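Local coordinates for protein 2-amino-4-hydroxy-6-hydroxymethyldihydropteridine pyrophosphokinase (Haemophilus influenzae, PDB 1CBK) that probably transfers pyrophosphate from ATP to 6-hydroxymethyl-7,8-dihydropterin, a step in folate biosynthesis, at residues M1-I6 and V58-T63. Numbering follows the deposited sequence.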
loop_
_atom_site.group_PDB
_atom_site.type_symbol
_atom_site.label_atom_id
_atom_site.label_comp_id
_atom_site.label_asym_id
_atom_site.label_seq_id
_atom_site.Cartn_x
_atom_site.Cartn_y
_atom_site.Cartn_z
ATOM N N MET A 1 -26.753 1.648 13.563
ATOM C CA MET A 1 -25.562 2.496 13.841
ATOM C C MET A 1 -24.310 1.623 13.661
ATOM O O MET A 1 -24.265 0.479 14.133
ATOM C CB MET A 1 -25.664 3.078 15.256
ATOM C CG MET A 1 -24.420 3.727 15.781
ATOM S SD MET A 1 -23.834 2.700 17.135
ATOM C CE MET A 1 -22.481 1.688 16.331
ATOM N N ILE A 2 -23.319 2.150 12.952
ATOM C CA ILE A 2 -22.118 1.387 12.681
ATOM C C ILE A 2 -20.855 1.983 13.309
ATOM O O ILE A 2 -20.738 3.196 13.468
ATOM C CB ILE A 2 -21.918 1.171 11.137
ATOM C CG1 ILE A 2 -21.293 2.380 10.490
ATOM C CG2 ILE A 2 -23.230 0.885 10.437
ATOM C CD1 ILE A 2 -19.809 2.204 10.295
ATOM N N THR A 3 -19.923 1.108 13.664
ATOM C CA THR A 3 -18.646 1.487 14.225
ATOM C C THR A 3 -17.690 1.620 13.040
ATOM O O THR A 3 -17.527 0.678 12.272
ATOM C CB THR A 3 -18.127 0.401 15.167
ATOM O OG1 THR A 3 -19.041 0.262 16.256
ATOM C CG2 THR A 3 -16.737 0.746 15.700
ATOM N N ALA A 4 -17.105 2.801 12.866
ATOM C CA ALA A 4 -16.173 3.032 11.775
ATOM C C ALA A 4 -14.847 3.487 12.352
ATOM O O ALA A 4 -14.790 3.988 13.462
ATOM C CB ALA A 4 -16.717 4.063 10.809
ATOM N N TYR A 5 -13.777 3.276 11.601
ATOM C CA TYR A 5 -12.433 3.655 12.022
ATOM C C TYR A 5 -11.891 4.606 10.979
ATOM O O TYR A 5 -11.995 4.347 9.770
ATOM C CB TYR A 5 -11.544 2.420 12.168
ATOM C CG TYR A 5 -11.896 1.608 13.384
ATOM C CD1 TYR A 5 -11.389 1.957 14.639
ATOM C CD2 TYR A 5 -12.785 0.517 13.294
ATOM C CE1 TYR A 5 -11.753 1.247 15.796
ATOM C CE2 TYR A 5 -13.166 -0.201 14.445
ATOM C CZ TYR A 5 -12.644 0.172 15.687
ATOM O OH TYR A 5 -13.022 -0.502 16.824
ATOM N N ILE A 6 -11.377 5.730 11.455
ATOM C CA ILE A 6 -10.832 6.777 10.585
ATOM C C ILE A 6 -9.348 7.000 10.883
ATOM O O ILE A 6 -8.949 7.129 12.046
ATOM C CB ILE A 6 -11.626 8.103 10.788
ATOM C CG1 ILE A 6 -13.095 7.867 10.409
ATOM C CG2 ILE A 6 -11.016 9.256 9.956
ATOM C CD1 ILE A 6 -14.004 8.969 10.848
ATOM N N VAL A 58 -5.686 7.278 14.867
ATOM C CA VAL A 58 -6.853 6.542 14.365
ATOM C C VAL A 58 -7.959 6.857 15.362
ATOM O O VAL A 58 -7.736 6.790 16.579
ATOM C CB VAL A 58 -6.629 4.971 14.314
ATOM C CG1 VAL A 58 -7.929 4.261 13.872
ATOM C CG2 VAL A 58 -5.515 4.603 13.309
ATOM N N ALA A 59 -9.122 7.228 14.843
ATOM C CA ALA A 59 -10.286 7.547 15.666
ATOM C C ALA A 59 -11.400 6.517 15.449
ATOM O O ALA A 59 -11.578 5.995 14.338
ATOM C CB ALA A 59 -10.800 8.958 15.319
ATOM N N LYS A 60 -12.141 6.227 16.509
ATOM C CA LYS A 60 -13.246 5.279 16.440
ATOM C C LYS A 60 -14.528 6.064 16.579
ATOM O O LYS A 60 -14.665 6.872 17.516
ATOM C CB LYS A 60 -13.140 4.273 17.590
ATOM C CG LYS A 60 -14.290 3.258 17.687
ATOM C CD LYS A 60 -14.128 2.374 18.948
ATOM C CE LYS A 60 -15.283 1.413 19.100
ATOM N NZ LYS A 60 -15.086 0.481 20.257
ATOM N N ILE A 61 -15.459 5.872 15.647
ATOM C CA ILE A 61 -16.742 6.578 15.708
ATOM C C ILE A 61 -17.919 5.609 15.567
ATOM O O ILE A 61 -17.745 4.497 15.081
ATOM C CB ILE A 61 -16.913 7.664 14.586
ATOM C CG1 ILE A 61 -16.850 7.028 13.194
ATOM C CG2 ILE A 61 -15.910 8.829 14.758
ATOM C CD1 ILE A 61 -17.280 7.981 12.082
ATOM N N GLU A 62 -19.108 6.057 15.999
ATOM C CA GLU A 62 -20.368 5.308 15.897
ATOM C C GLU A 62 -21.183 6.283 15.094
ATOM O O GLU A 62 -21.363 7.432 15.511
ATOM C CB GLU A 62 -20.988 5.088 17.273
ATOM C CG GLU A 62 -20.169 4.103 18.126
ATOM C CD GLU A 62 -20.636 3.944 19.592
ATOM O OE1 GLU A 62 -21.512 4.714 20.070
ATOM O OE2 GLU A 62 -20.098 3.029 20.263
ATOM N N THR A 63 -21.596 5.884 13.899
ATOM C CA THR A 63 -22.335 6.778 13.042
ATOM C C THR A 63 -23.518 6.125 12.345
ATOM O O THR A 63 -23.581 4.889 12.182
ATOM C CB THR A 63 -21.376 7.397 11.971
ATOM O OG1 THR A 63 -22.047 8.427 11.238
ATOM C CG2 THR A 63 -20.902 6.349 10.985
HETATM O O HOH W 1 -12.483 -0.812 19.650
#
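Residues 2-6 and 58-63 run antiparallel, their axes 4.7 Å apart at closest approach, and the hydrogen-bonded pairs Ile2-Thr63, Ala4-Ile61 and Ile6-Ala59 each exchange two backbone N-H...O bonds. These are inner strands of the antiparallel sheet of the HPPK fold: strand 95-101 flanks the first and strand 32-43 the second. On the sheet face of Ala4 and Ile6 the contact is apolar. Ile61 CD1 lies 3.6 Å from Ile6 CD1, and Ile61 CG1 lies 3.8 Å from Ala4 CB. The Ile61 chi1 of 61° sets CG1 between the backbone N and carbonyl carbon, and the chain then extends to CD1. Further along, Thr63 CG2 lies alongside Ile2 CG1, while Thr63 OG1 hydrogen-bonds to Thr32 OG1 on strand 32-43. The face carrying Thr3, Tyr5, Lys60 and Glu62 is mixed. Lys60 is fully extended and runs beside the Tyr5 ring, pointing the same way, with Lys60 CG 3.7 Å from Tyr5 CE1. One water links their ends, 2.9 Å from Tyr5 OH and 3.0 Å from Lys60 NZ, which donates to it. Val58 CG1 meets the ring edge, and Leu128 of helix 122-131 touches both Val58 and Tyr5. Met1 SD lies 3.7 Å from Glu62 CB, and Met1 CE also touches the Glu62 aliphatic chain. Paired backbone bonds therefore fix the register, Ile6, Ile61 and Ala4 supply apolar packing, and the lysine combines aliphatic contact along the tyrosine with a water-mediated polar end.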